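Local coordinates for protein APL1 (Anopheles gambiae, PDB 3O6N) that probably regulates complement-like immunity in the mosquito as a leucine-rich repeat protein that forms a heterodimeric complex with LRIM1, at residues N246-V251 with K270-E275; L201-A206 with V226-L231; I81-T86 with I105-P110; K97-F102 with L119-L124. All coordinates share one frame; numbering follows the deposited sequence. Where two conformers were deposited one is given.

Contact 1: N246-V251 with K270-E275; sequences NYPGLV and KMQRLE
Two loops of adjacent leucine-rich repeats stack here, P248 lying against Q272 and V251 against E275 just ahead of strands 252-254 and 276-278. Q272 N donates to P248 O (3.1 Å). The glutamine side chain runs alongside the proline ring and brings OE1 to 3.4 Å from P248 CB. Three residues further on, E275 N reaches V251 O at 2.8 Å. Between these direct bonds sits one water, which donates to both P248 O and L250 O and accepts from R273 N, so a single molecule bridges two carbonyls of 246-251 to an amide of 270-275. The backbone-bonded pairs are 24 residues apart, one turn of the solenoid, and the leucines L250 and L274 occupy equivalent inward-facing places. L250 CB touches L274 CD1 (4.2 Å), while the bent chain of M271 lies beside L250 and sets its CE 3.9 Å from L250 CD1. On the outer side, the chi1 of R273 (54°) puts CG between its own backbone N and carbonyl carbon, and from there the extended chain carries NE to G249 O. That bond is short at 2.7 Å but weak, being sharply bent (119°). V251 CG2 covers one face of the guanidinium, displaced toward its rim, and T229 of the preceding repeat touches both V251 and R273.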
loop_
_atom_site.group_PDB
_atom_site.type_symbol
_atom_site.label_atom_id
_atom_site.label_comp_id
_atom_site.label_asym_id
_atom_site.label_seq_id
_atom_site.Cartn_x
_atom_site.Cartn_y
_atom_site.Cartn_z
ATOM N N ASN A 246 -3.329 -17.904 8.787
ATOM C CA ASN A 246 -4.636 -17.647 8.192
ATOM C C ASN A 246 -4.596 -17.207 6.731
ATOM O O ASN A 246 -5.641 -16.960 6.127
ATOM C CB ASN A 246 -5.393 -16.629 9.037
ATOM C CG ASN A 246 -5.751 -17.176 10.400
ATOM O OD1 ASN A 246 -5.891 -18.387 10.568
ATOM N ND2 ASN A 246 -5.899 -16.295 11.381
ATOM N N TYR A 247 -3.394 -17.132 6.163
ATOM C CA TYR A 247 -3.217 -16.603 4.809
ATOM C C TYR A 247 -2.379 -17.530 3.931
ATOM O O TYR A 247 -1.261 -17.192 3.544
ATOM C CB TYR A 247 -2.640 -15.177 4.877
ATOM C CG TYR A 247 -3.453 -14.336 5.830
ATOM C CD1 TYR A 247 -4.733 -13.913 5.486
ATOM C CD2 TYR A 247 -2.978 -14.019 7.095
ATOM C CE1 TYR A 247 -5.505 -13.179 6.363
ATOM C CE2 TYR A 247 -3.747 -13.280 7.982
ATOM C CZ TYR A 247 -5.010 -12.863 7.606
ATOM O OH TYR A 247 -5.784 -12.133 8.476
ATOM N N PRO A 248 -2.938 -18.706 3.605
ATOM C CA PRO A 248 -2.224 -19.777 2.901
ATOM C C PRO A 248 -1.863 -19.435 1.454
ATOM O O PRO A 248 -1.018 -20.108 0.857
ATOM C CB PRO A 248 -3.209 -20.951 2.955
ATOM C CG PRO A 248 -4.553 -20.299 3.040
ATOM C CD PRO A 248 -4.344 -19.068 3.880
ATOM N N GLY A 249 -2.471 -18.390 0.902
ATOM C CA GLY A 249 -2.198 -18.012 -0.473
ATOM C C GLY A 249 -1.113 -16.963 -0.669
ATOM O O GLY A 249 -0.842 -16.559 -1.798
ATOM N N LEU A 250 -0.489 -16.516 0.418
ATOM C CA LEU A 250 0.498 -15.443 0.325
ATOM C C LEU A 250 1.649 -15.777 -0.618
ATOM O O LEU A 250 2.184 -16.884 -0.593
ATOM C CB LEU A 250 1.055 -15.090 1.705
ATOM C CG LEU A 250 0.214 -14.182 2.595
ATOM C CD1 LEU A 250 0.846 -14.076 3.982
ATOM C CD2 LEU A 250 0.072 -12.803 1.952
ATOM N N VAL A 251 2.022 -14.811 -1.448
ATOM C CA VAL A 251 3.197 -14.938 -2.305
ATOM C C VAL A 251 4.319 -14.044 -1.792
ATOM O O VAL A 251 5.495 -14.406 -1.859
ATOM C CB VAL A 251 2.877 -14.591 -3.768
ATOM C CG1 VAL A 251 4.162 -14.467 -4.592
ATOM C CG2 VAL A 251 1.950 -15.643 -4.362
ATOM N N LYS A 270 1.310 -23.731 6.391
ATOM C CA LYS A 270 0.151 -23.785 5.503
ATOM C C LYS A 270 0.375 -22.983 4.228
ATOM O O LYS A 270 -0.506 -22.914 3.370
ATOM C CB LYS A 270 -1.108 -23.280 6.213
ATOM C CG LYS A 270 -1.490 -24.071 7.450
ATOM C CD LYS A 270 -1.592 -25.552 7.153
ATOM C CE LYS A 270 -1.982 -26.334 8.400
ATOM N NZ LYS A 270 -1.667 -27.789 8.278
ATOM N N MET A 271 1.550 -22.369 4.112
ATOM C CA MET A 271 1.880 -21.580 2.932
ATOM C C MET A 271 2.034 -22.492 1.719
ATOM O O MET A 271 2.885 -23.379 1.703
ATOM C CB MET A 271 3.173 -20.794 3.152
ATOM C CG MET A 271 3.133 -19.824 4.327
ATOM S SD MET A 271 2.202 -18.336 3.941
ATOM C CE MET A 271 2.293 -17.429 5.484
ATOM N N GLN A 272 1.215 -22.264 0.700
ATOM C CA GLN A 272 1.241 -23.092 -0.500
ATOM C C GLN A 272 2.168 -22.544 -1.582
ATOM O O GLN A 272 2.634 -23.290 -2.438
ATOM C CB GLN A 272 -0.172 -23.219 -1.072
ATOM C CG GLN A 272 -1.150 -23.945 -0.169
ATOM C CD GLN A 272 -2.591 -23.628 -0.512
ATOM O OE1 GLN A 272 -3.227 -22.800 0.141
ATOM N NE2 GLN A 272 -3.114 -24.279 -1.546
ATOM N N ARG A 273 2.428 -21.241 -1.554
ATOM C CA ARG A 273 3.147 -20.611 -2.658
ATOM C C ARG A 273 3.946 -19.369 -2.270
ATOM O O ARG A 273 4.285 -18.556 -3.127
ATOM C CB ARG A 273 2.169 -20.257 -3.778
ATOM C CG ARG A 273 1.005 -19.423 -3.305
ATOM C CD ARG A 273 0.124 -18.976 -4.458
ATOM N NE ARG A 273 -0.988 -18.165 -3.975
ATOM C CZ ARG A 273 -1.722 -17.365 -4.740
ATOM N NH1 ARG A 273 -1.460 -17.258 -6.038
ATOM N NH2 ARG A 273 -2.711 -16.666 -4.203
ATOM N N LEU A 274 4.251 -19.224 -0.987
ATOM C CA LEU A 274 5.034 -18.081 -0.527
ATOM C C LEU A 274 6.408 -18.050 -1.202
ATOM O O LEU A 274 7.158 -19.021 -1.133
ATOM C CB LEU A 274 5.193 -18.126 0.994
ATOM C CG LEU A 274 5.971 -16.968 1.614
ATOM C CD1 LEU A 274 5.237 -15.650 1.402
ATOM C CD2 LEU A 274 6.201 -17.233 3.096
ATOM N N GLU A 275 6.733 -16.935 -1.855
ATOM C CA GLU A 275 8.006 -16.808 -2.572
ATOM C C GLU A 275 8.952 -15.773 -1.969
ATOM O O GLU A 275 10.173 -15.931 -2.032
ATOM C CB GLU A 275 7.770 -16.475 -4.049
ATOM C CG GLU A 275 7.084 -17.574 -4.847
ATOM C CD GLU A 275 7.033 -17.269 -6.336
ATOM O OE1 GLU A 275 7.709 -16.316 -6.779
ATOM O OE2 GLU A 275 6.314 -17.986 -7.064
HETATM O O HOH W 1 1.556 -19.244 0.427
#

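Contact 2: L201-A206 with V226-L231; sequences LAIPIA and VELTIL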
loop_
_atom_site.group_PDB
_atom_site.type_symbol
_atom_site.label_atom_id
_atom_site.label_comp_id
_atom_site.label_asym_id
_atom_site.label_seq_id
_atom_site.Cartn_x
_atom_site.Cartn_y
_atom_site.Cartn_z
ATOM N N LEU A 201 -5.227 -4.113 12.841
ATOM C CA LEU A 201 -5.559 -4.390 11.449
ATOM C C LEU A 201 -6.473 -5.599 11.360
ATOM O O LEU A 201 -6.045 -6.720 11.624
ATOM C CB LEU A 201 -4.293 -4.642 10.622
ATOM C CG LEU A 201 -4.511 -4.890 9.125
ATOM C CD1 LEU A 201 -5.139 -3.667 8.464
ATOM C CD2 LEU A 201 -3.196 -5.258 8.427
ATOM N N ALA A 202 -7.735 -5.365 11.013
ATOM C CA ALA A 202 -8.642 -6.457 10.690
ATOM C C ALA A 202 -8.623 -6.645 9.183
ATOM O O ALA A 202 -8.920 -5.721 8.429
ATOM C CB ALA A 202 -10.068 -6.156 11.180
ATOM N N ILE A 203 -8.240 -7.837 8.748
ATOM C CA ILE A 203 -8.137 -8.142 7.327
ATOM C C ILE A 203 -9.410 -8.828 6.842
ATOM O O ILE A 203 -9.806 -9.863 7.382
ATOM C CB ILE A 203 -6.898 -9.028 7.054
ATOM C CG1 ILE A 203 -5.626 -8.286 7.481
ATOM C CG2 ILE A 203 -6.832 -9.440 5.590
ATOM C CD1 ILE A 203 -4.338 -9.074 7.271
ATOM N N PRO A 204 -10.070 -8.241 5.829
ATOM C CA PRO A 204 -11.326 -8.788 5.306
ATOM C C PRO A 204 -11.102 -10.107 4.580
ATOM O O PRO A 204 -9.965 -10.468 4.286
ATOM C CB PRO A 204 -11.810 -7.704 4.335
ATOM C CG PRO A 204 -10.570 -7.005 3.912
ATOM C CD PRO A 204 -9.637 -7.042 5.092
ATOM N N ILE A 205 -12.190 -10.808 4.285
ATOM C CA ILE A 205 -12.134 -12.210 3.884
ATOM C C ILE A 205 -11.501 -12.478 2.523
ATOM O O ILE A 205 -10.926 -13.550 2.307
ATOM C CB ILE A 205 -13.552 -12.841 3.889
ATOM C CG1 ILE A 205 -13.471 -14.344 3.661
ATOM C CG2 ILE A 205 -14.432 -12.180 2.833
ATOM C CD1 ILE A 205 -13.213 -15.133 4.912
ATOM N N ALA A 206 -11.597 -11.521 1.606
ATOM C CA ALA A 206 -11.232 -11.805 0.221
ATOM C C ALA A 206 -10.242 -10.831 -0.413
ATOM O O ALA A 206 -9.953 -10.938 -1.603
ATOM C CB ALA A 206 -12.494 -11.917 -0.644
ATOM N N VAL A 226 -8.124 -16.929 1.609
ATOM C CA VAL A 226 -7.314 -17.691 0.666
ATOM C C VAL A 226 -6.903 -16.863 -0.548
ATOM O O VAL A 226 -6.159 -17.342 -1.402
ATOM C CB VAL A 226 -8.031 -18.972 0.184
ATOM C CG1 VAL A 226 -8.356 -19.884 1.368
ATOM C CG2 VAL A 226 -9.292 -18.626 -0.594
ATOM N N GLU A 227 -7.388 -15.627 -0.619
ATOM C CA GLU A 227 -7.086 -14.750 -1.752
ATOM C C GLU A 227 -5.843 -13.878 -1.544
ATOM O O GLU A 227 -5.185 -13.507 -2.510
ATOM C CB GLU A 227 -8.287 -13.855 -2.084
ATOM C CG GLU A 227 -9.574 -14.609 -2.359
ATOM C CD GLU A 227 -9.469 -15.517 -3.569
ATOM O OE1 GLU A 227 -8.642 -15.233 -4.460
ATOM O OE2 GLU A 227 -10.211 -16.519 -3.623
ATOM N N LEU A 228 -5.535 -13.540 -0.295
ATOM C CA LEU A 228 -4.441 -12.613 -0.006
ATOM C C LEU A 228 -3.098 -13.105 -0.546
ATOM O O LEU A 228 -2.603 -14.159 -0.152
ATOM C CB LEU A 228 -4.346 -12.327 1.496
ATOM C CG LEU A 228 -3.347 -11.238 1.903
ATOM C CD1 LEU A 228 -3.714 -9.904 1.270
ATOM C CD2 LEU A 228 -3.285 -11.112 3.415
ATOM N N THR A 229 -2.506 -12.305 -1.428
ATOM C CA THR A 229 -1.313 -12.697 -2.162
ATOM C C THR A 229 -0.137 -11.782 -1.832
ATOM O O THR A 229 1.009 -12.228 -1.741
ATOM C CB THR A 229 -1.594 -12.651 -3.672
ATOM O OG1 THR A 229 -2.691 -13.525 -3.976
ATOM C CG2 THR A 229 -0.376 -13.066 -4.467
ATOM N N ILE A 230 -0.431 -10.500 -1.657
ATOM C CA ILE A 230 0.579 -9.509 -1.312
ATOM C C ILE A 230 0.183 -8.790 -0.029
ATOM O O ILE A 230 -0.871 -8.149 0.036
ATOM C CB ILE A 230 0.761 -8.466 -2.435
ATOM C CG1 ILE A 230 1.028 -9.156 -3.776
ATOM C CG2 ILE A 230 1.896 -7.517 -2.095
ATOM C CD1 ILE A 230 2.335 -9.914 -3.828
ATOM N N LEU A 231 1.019 -8.912 0.995
ATOM C CA LEU A 231 0.753 -8.276 2.275
ATOM C C LEU A 231 1.941 -7.424 2.701
ATOM O O LEU A 231 3.018 -7.949 2.999
ATOM C CB LEU A 231 0.450 -9.339 3.340
ATOM C CG LEU A 231 0.171 -8.850 4.764
ATOM C CD1 LEU A 231 -1.014 -7.883 4.788
ATOM C CD2 LEU A 231 -0.081 -10.038 5.699
HETATM O O HOH W 2 -11.050 -16.085 1.195
#
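This is a sparse, mostly apolar contact between neighbouring turns of the leucine-rich repeat coil, where I203 faces L228 and L231 across the hydrophobic interior. The segment 201-206 leaves the short strand 200-202, and the loop that begins at V226 leads into strand 230-232. The two branches of I203 share the work: CG2 approaches L228 CD2 at 4.5 Å, while the extended CG1 branch carries CD1 to 4.3 Å from L231 CD1. These are loose methyl-to-methyl contacts, and the two backbones are joined by no direct polar bond. Nearer the surface, a water makes the link, donating to I205 O (2.8 Å) and accepting from V226 N (3.1 Å). E227 CB lies beside the carbonyl of A206, 3.4 Å from A206 O. A bend at chi2 (-62°) then turns the carboxylate of E227 away from 201-206. The loop that bears E227 has bonds of its own: T229 OG1 donates to E227 O at 2.9 Å, and N225 OD1 accepts from both E227 N and L228 N. Strand 209-211 supplies L210, which touches L201, I203 and L228 and so joins the two sides of the core. Strand 200-202 pairs with 219-221, L231 packs on V253 of strand 252-254, and Y247, in the loop between strands 230-232 and 252-254, touches I203.

Contact 3: I81-T86 with I105-P110; sequences IEEIDT and IRYLPP
I84 projects from strand 83-84 toward the segment 105-110, and its side chain meets P109 at its base and I105 and L108 at its tip. CB lies 4.2 Å from P109 CD, and the same proline brings CG to 3.7 Å from I84 O. CG1, anti to the carbonyl carbon (chi1 -62°), leads inward, and the extended chi2 delivers CD1 to the core, 4.3 Å from I105 CD1 and also near L108 CD2. I81 adds a second aliphatic pair, lying side by side with I105 and setting I81 CG2 4.0 Å from I105 CG1. The backbones run nearly parallel (7° apart) but are linked through water. One water donates to E82 O (2.6 Å) and accepts from R106 N; another accepts from I84 N (3.0 Å) and donates to Y107 O. The second sits over the centre of the Y107 ring, and the tyrosine crosses E83 so that Y107 OH comes 3.6 Å from E83 OE2. This wet stacking of successive turns belongs to the side of the leucine-rich repeat solenoid away from its main run of parallel strands. Strand 83-84 pairs with strand 59-60 of the preceding turn through backbone bonds of E83 and D85 to L60. Segment 105-110 itself lies in the loop between strands 97-99 and 121-123; beyond the latter, N127 OD1 accepts from I105 N and L129 touches L108.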
loop_
_atom_site.group_PDB
_atom_site.type_symbol
_atom_site.label_atom_id
_atom_site.label_comp_id
_atom_site.label_asym_id
_atom_site.label_seq_id
_atom_site.Cartn_x
_atom_site.Cartn_y
_atom_site.Cartn_z
ATOM N N ILE A 81 -9.201 23.653 -6.946
ATOM C CA ILE A 81 -10.489 23.814 -6.277
ATOM C C ILE A 81 -10.316 23.835 -4.765
ATOM O O ILE A 81 -9.703 22.934 -4.195
ATOM C CB ILE A 81 -11.450 22.658 -6.630
ATOM C CG1 ILE A 81 -11.595 22.527 -8.147
ATOM C CG2 ILE A 81 -12.815 22.852 -5.955
ATOM C CD1 ILE A 81 -12.514 21.406 -8.571
ATOM N N GLU A 82 -10.866 24.857 -4.119
ATOM C CA GLU A 82 -10.811 24.960 -2.666
ATOM C C GLU A 82 -12.160 24.671 -2.023
ATOM O O GLU A 82 -12.226 24.225 -0.880
ATOM C CB GLU A 82 -10.334 26.347 -2.248
ATOM C CG GLU A 82 -8.938 26.673 -2.723
ATOM C CD GLU A 82 -8.524 28.084 -2.372
ATOM O OE1 GLU A 82 -8.708 28.487 -1.203
ATOM O OE2 GLU A 82 -8.024 28.792 -3.273
ATOM N N GLU A 83 -13.235 24.936 -2.758
ATOM C CA GLU A 83 -14.580 24.707 -2.246
ATOM C C GLU A 83 -15.520 24.223 -3.344
ATOM O O GLU A 83 -15.354 24.567 -4.515
ATOM C CB GLU A 83 -15.137 25.980 -1.599
ATOM C CG GLU A 83 -16.561 25.834 -1.073
ATOM C CD GLU A 83 -17.055 27.078 -0.362
ATOM O OE1 GLU A 83 -16.211 27.858 0.129
ATOM O OE2 GLU A 83 -18.287 27.277 -0.297
ATOM N N ILE A 84 -16.503 23.420 -2.952
ATOM C CA ILE A 84 -17.511 22.919 -3.874
ATOM C C ILE A 84 -18.842 23.572 -3.534
ATOM O O ILE A 84 -19.290 23.487 -2.394
ATOM C CB ILE A 84 -17.691 21.398 -3.715
ATOM C CG1 ILE A 84 -16.401 20.653 -4.056
ATOM C CG2 ILE A 84 -18.852 20.902 -4.575
ATOM C CD1 ILE A 84 -16.469 19.165 -3.748
ATOM N N ASP A 85 -19.477 24.223 -4.506
ATOM C CA ASP A 85 -20.787 24.819 -4.258
ATOM C C ASP A 85 -21.743 23.745 -3.763
ATOM O O ASP A 85 -21.731 22.623 -4.262
ATOM C CB ASP A 85 -21.349 25.474 -5.519
ATOM C CG ASP A 85 -22.663 26.188 -5.263
ATOM O OD1 ASP A 85 -22.626 27.360 -4.833
ATOM O OD2 ASP A 85 -23.734 25.579 -5.481
ATOM N N THR A 86 -22.571 24.091 -2.785
ATOM C CA THR A 86 -23.456 23.113 -2.158
ATOM C C THR A 86 -24.253 22.291 -3.172
ATOM O O THR A 86 -24.410 21.081 -3.014
ATOM C CB THR A 86 -24.434 23.787 -1.174
ATOM O OG1 THR A 86 -23.693 24.436 -0.133
ATOM C CG2 THR A 86 -25.369 22.755 -0.559
ATOM N N ILE A 105 -9.441 20.910 -1.505
ATOM C CA ILE A 105 -10.806 20.866 -0.980
ATOM C C ILE A 105 -10.795 20.553 0.507
ATOM O O ILE A 105 -10.239 19.542 0.931
ATOM C CB ILE A 105 -11.659 19.830 -1.728
ATOM C CG1 ILE A 105 -11.740 20.199 -3.213
ATOM C CG2 ILE A 105 -13.061 19.737 -1.111
ATOM C CD1 ILE A 105 -12.200 19.069 -4.104
ATOM N N ARG A 106 -11.408 21.431 1.295
ATOM C CA ARG A 106 -11.352 21.327 2.748
ATOM C C ARG A 106 -12.481 20.488 3.341
ATOM O O ARG A 106 -12.320 19.886 4.402
ATOM C CB ARG A 106 -11.352 22.720 3.380
ATOM C CG ARG A 106 -10.260 23.641 2.850
ATOM C CD ARG A 106 -10.059 24.848 3.757
ATOM N NE ARG A 106 -9.577 24.455 5.080
ATOM C CZ ARG A 106 -8.304 24.209 5.367
ATOM N NH1 ARG A 106 -7.381 24.314 4.421
ATOM N NH2 ARG A 106 -7.953 23.855 6.597
ATOM N N TYR A 107 -13.628 20.464 2.672
ATOM C CA TYR A 107 -14.745 19.661 3.155
ATOM C C TYR A 107 -15.706 19.270 2.038
ATOM O O TYR A 107 -15.773 19.923 0.996
ATOM C CB TYR A 107 -15.502 20.400 4.262
ATOM C CG TYR A 107 -16.293 21.583 3.766
ATOM C CD1 TYR A 107 -17.653 21.470 3.499
ATOM C CD2 TYR A 107 -15.684 22.811 3.555
ATOM C CE1 TYR A 107 -18.385 22.549 3.041
ATOM C CE2 TYR A 107 -16.407 23.899 3.096
ATOM C CZ TYR A 107 -17.757 23.760 2.840
ATOM O OH TYR A 107 -18.481 24.838 2.383
ATOM N N LEU A 108 -16.446 18.192 2.267
ATOM C CA LEU A 108 -17.479 17.763 1.336
ATOM C C LEU A 108 -18.839 18.195 1.870
ATOM O O LEU A 108 -19.183 17.880 3.006
ATOM C CB LEU A 108 -17.453 16.238 1.178
ATOM C CG LEU A 108 -16.162 15.588 0.672
ATOM C CD1 LEU A 108 -16.250 14.071 0.778
ATOM C CD2 LEU A 108 -15.873 16.012 -0.759
ATOM N N PRO A 109 -19.612 18.934 1.060
ATOM C CA PRO A 109 -20.998 19.214 1.449
ATOM C C PRO A 109 -21.719 17.910 1.789
ATOM O O PRO A 109 -21.581 16.932 1.058
ATOM C CB PRO A 109 -21.592 19.846 0.187
ATOM C CG PRO A 109 -20.414 20.468 -0.507
ATOM C CD PRO A 109 -19.259 19.536 -0.237
ATOM N N PRO A 110 -22.484 17.896 2.890
ATOM C CA PRO A 110 -23.107 16.681 3.430
ATOM C C PRO A 110 -23.858 15.839 2.394
ATOM O O PRO A 110 -23.795 14.610 2.442
ATOM C CB PRO A 110 -24.085 17.228 4.474
ATOM C CG PRO A 110 -23.472 18.510 4.913
ATOM C CD PRO A 110 -22.799 19.086 3.699
HETATM O O HOH W 3 -13.775 23.373 1.067
HETATM O O HOH W 4 -16.288 22.366 -0.193
#

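Contact 4: K97-F102 with L119-L124; sequences KLYMGF and LTVLVL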
loop_
_atom_site.group_PDB
_atom_site.type_symbol
_atom_site.label_atom_id
_atom_site.label_comp_id
_atom_site.label_asym_id
_atom_site.label_seq_id
_atom_site.Cartn_x
_atom_site.Cartn_y
_atom_site.Cartn_z
ATOM N N LYS A 97 -18.027 8.304 -13.251
ATOM C CA LYS A 97 -16.659 8.444 -12.768
ATOM C C LYS A 97 -16.347 9.906 -12.482
ATOM O O LYS A 97 -16.477 10.758 -13.359
ATOM C CB LYS A 97 -15.669 7.863 -13.779
ATOM C CG LYS A 97 -15.868 6.380 -14.046
ATOM C CD LYS A 97 -14.908 5.870 -15.105
ATOM C CE LYS A 97 -15.113 4.386 -15.355
ATOM N NZ LYS A 97 -16.520 4.087 -15.742
ATOM N N LEU A 98 -15.949 10.188 -11.244
ATOM C CA LEU A 98 -15.718 11.560 -10.805
ATOM C C LEU A 98 -14.308 11.715 -10.255
ATOM O O LEU A 98 -13.944 11.075 -9.270
ATOM C CB LEU A 98 -16.740 11.964 -9.740
ATOM C CG LEU A 98 -16.633 13.380 -9.167
ATOM C CD1 LEU A 98 -16.669 14.421 -10.274
ATOM C CD2 LEU A 98 -17.753 13.634 -8.173
ATOM N N TYR A 99 -13.520 12.574 -10.892
ATOM C CA TYR A 99 -12.146 12.791 -10.465
ATOM C C TYR A 99 -11.977 14.205 -9.930
ATOM O O TYR A 99 -12.158 15.180 -10.659
ATOM C CB TYR A 99 -11.185 12.526 -11.622
ATOM C CG TYR A 99 -11.326 11.136 -12.199
ATOM C CD1 TYR A 99 -10.629 10.064 -11.653
ATOM C CD2 TYR A 99 -12.163 10.892 -13.276
ATOM C CE1 TYR A 99 -10.755 8.789 -12.175
ATOM C CE2 TYR A 99 -12.296 9.620 -13.805
ATOM C CZ TYR A 99 -11.591 8.574 -13.249
ATOM O OH TYR A 99 -11.723 7.310 -13.773
ATOM N N MET A 100 -11.642 14.308 -8.648
ATOM C CA MET A 100 -11.473 15.603 -7.999
ATOM C C MET A 100 -10.193 15.638 -7.173
ATOM O O MET A 100 -10.103 16.346 -6.169
ATOM C CB MET A 100 -12.690 15.934 -7.125
ATOM C CG MET A 100 -13.959 16.205 -7.919
ATOM S SD MET A 100 -15.296 16.901 -6.924
ATOM C CE MET A 100 -15.754 15.489 -5.937
ATOM N N GLY A 101 -9.201 14.871 -7.611
ATOM C CA GLY A 101 -7.933 14.796 -6.909
ATOM C C GLY A 101 -7.044 15.989 -7.201
ATOM O O GLY A 101 -7.313 16.770 -8.116
ATOM N N PHE A 102 -5.985 16.131 -6.409
ATOM C CA PHE A 102 -4.986 17.168 -6.632
ATOM C C PHE A 102 -5.601 18.565 -6.602
ATOM O O PHE A 102 -5.341 19.397 -7.468
ATOM C CB PHE A 102 -4.243 16.894 -7.938
ATOM C CG PHE A 102 -3.872 15.444 -8.114
ATOM C CD1 PHE A 102 -2.775 14.913 -7.462
ATOM C CD2 PHE A 102 -4.645 14.607 -8.902
ATOM C CE1 PHE A 102 -2.439 13.575 -7.608
ATOM C CE2 PHE A 102 -4.318 13.269 -9.053
ATOM C CZ PHE A 102 -3.210 12.753 -8.405
ATOM N N LEU A 119 -22.520 6.294 -9.549
ATOM C CA LEU A 119 -21.099 6.497 -9.281
ATOM C C LEU A 119 -20.375 5.173 -9.050
ATOM O O LEU A 119 -20.768 4.391 -8.184
ATOM C CB LEU A 119 -20.919 7.398 -8.057
ATOM C CG LEU A 119 -19.497 7.891 -7.781
ATOM C CD1 LEU A 119 -19.001 8.737 -8.936
ATOM C CD2 LEU A 119 -19.449 8.676 -6.480
ATOM N N THR A 120 -19.318 4.929 -9.820
ATOM C CA THR A 120 -18.517 3.722 -9.653
ATOM C C THR A 120 -17.075 4.053 -9.276
ATOM O O THR A 120 -16.407 3.265 -8.607
ATOM C CB THR A 120 -18.527 2.835 -10.918
ATOM O OG1 THR A 120 -17.833 3.498 -11.983
ATOM C CG2 THR A 120 -19.955 2.533 -11.347
ATOM N N VAL A 121 -16.597 5.218 -9.709
ATOM C CA VAL A 121 -15.225 5.631 -9.415
ATOM C C VAL A 121 -15.192 7.044 -8.841
ATOM O O VAL A 121 -15.753 7.965 -9.427
ATOM C CB VAL A 121 -14.337 5.581 -10.670
ATOM C CG1 VAL A 121 -12.924 6.073 -10.344
ATOM C CG2 VAL A 121 -14.296 4.169 -11.243
ATOM N N LEU A 122 -14.541 7.213 -7.694
ATOM C CA LEU A 122 -14.411 8.534 -7.085
ATOM C C LEU A 122 -12.980 8.763 -6.613
ATOM O O LEU A 122 -12.433 7.964 -5.850
ATOM C CB LEU A 122 -15.384 8.692 -5.916
ATOM C CG LEU A 122 -15.288 9.995 -5.124
ATOM C CD1 LEU A 122 -15.599 11.202 -6.017
ATOM C CD2 LEU A 122 -16.232 9.955 -3.934
ATOM N N VAL A 123 -12.374 9.852 -7.073
ATOM C CA VAL A 123 -11.004 10.168 -6.688
ATOM C C VAL A 123 -10.938 11.519 -5.993
ATOM O O VAL A 123 -11.293 12.548 -6.567
ATOM C CB VAL A 123 -10.052 10.159 -7.903
ATOM C CG1 VAL A 123 -8.680 10.716 -7.516
ATOM C CG2 VAL A 123 -9.931 8.753 -8.473
ATOM N N LEU A 124 -10.486 11.494 -4.748
ATOM C CA LEU A 124 -10.341 12.688 -3.935
ATOM C C LEU A 124 -8.917 12.764 -3.387
ATOM O O LEU A 124 -8.654 13.480 -2.423
ATOM C CB LEU A 124 -11.349 12.666 -2.782
ATOM C CG LEU A 124 -12.818 12.848 -3.172
ATOM C CD1 LEU A 124 -13.738 12.452 -2.027
ATOM C CD2 LEU A 124 -13.063 14.288 -3.592
HETATM O O HOH W 5 -19.032 3.045 -14.377
#
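L98 and L122 pack side by side beneath two parallel strands, 97-99 and 121-123, on the buried side of the leucine-rich repeat sheet. This row is one tightly packed part: L98 CD2 meets L122 CD1 at 3.9 Å, L119 CD1 closes on L98 CB, and the bend of M100 at chi3 (-71°) places CE 3.8 Å from L124 CD2. The strands are only 5° from parallel and are laced by three bonds, L98 N to V121 O, V123 N to L98 O, and M100 N to V123 O, the last being the shortest (2.7 Å). Packing is equally tight on the concave face, where the Y99 ring slants across two valines, with CD1 3.5 Å from V123 CG2 and its far end near V121 CG1. The loose end is at partly exposed K97 and T120: K97 NZ stays 4.0 Å from T120 OG1, and a water bridges them, accepting from K97 NZ at 3.0 Å. Where the strands end, the carbonyls of M100 and L124 are taken up by ND2 groups of the asparagine ladder, N127 serving both. The chemistry is thus divided: backbone bonds are consistent with a set register, leucines fill the interior, and one tyrosine, two valines and a lysine line the concave face.

How the contacts relate
All four contacts bring together segments of the same solenoid, but at different places around its coil. Contact 4 joins neighbouring strands of the parallel array and is the most regular, with direct backbone bonds and no exposed residue among those that touch; contacts 1, 2 and 3 each include three and so reach the surface. Contact 1 lies in the loops entering that array and mixes direct bonds with a water. Contacts 2 and 3 rely on aliphatic tips within and water bridges outside. Contacts 3 and 4 share a core: I84 CD1 lies 4.1 Å from M100 SD, and L108 meets L124. Contacts 1 and 2 likewise adjoin, V251 N probably bonding to T229 O.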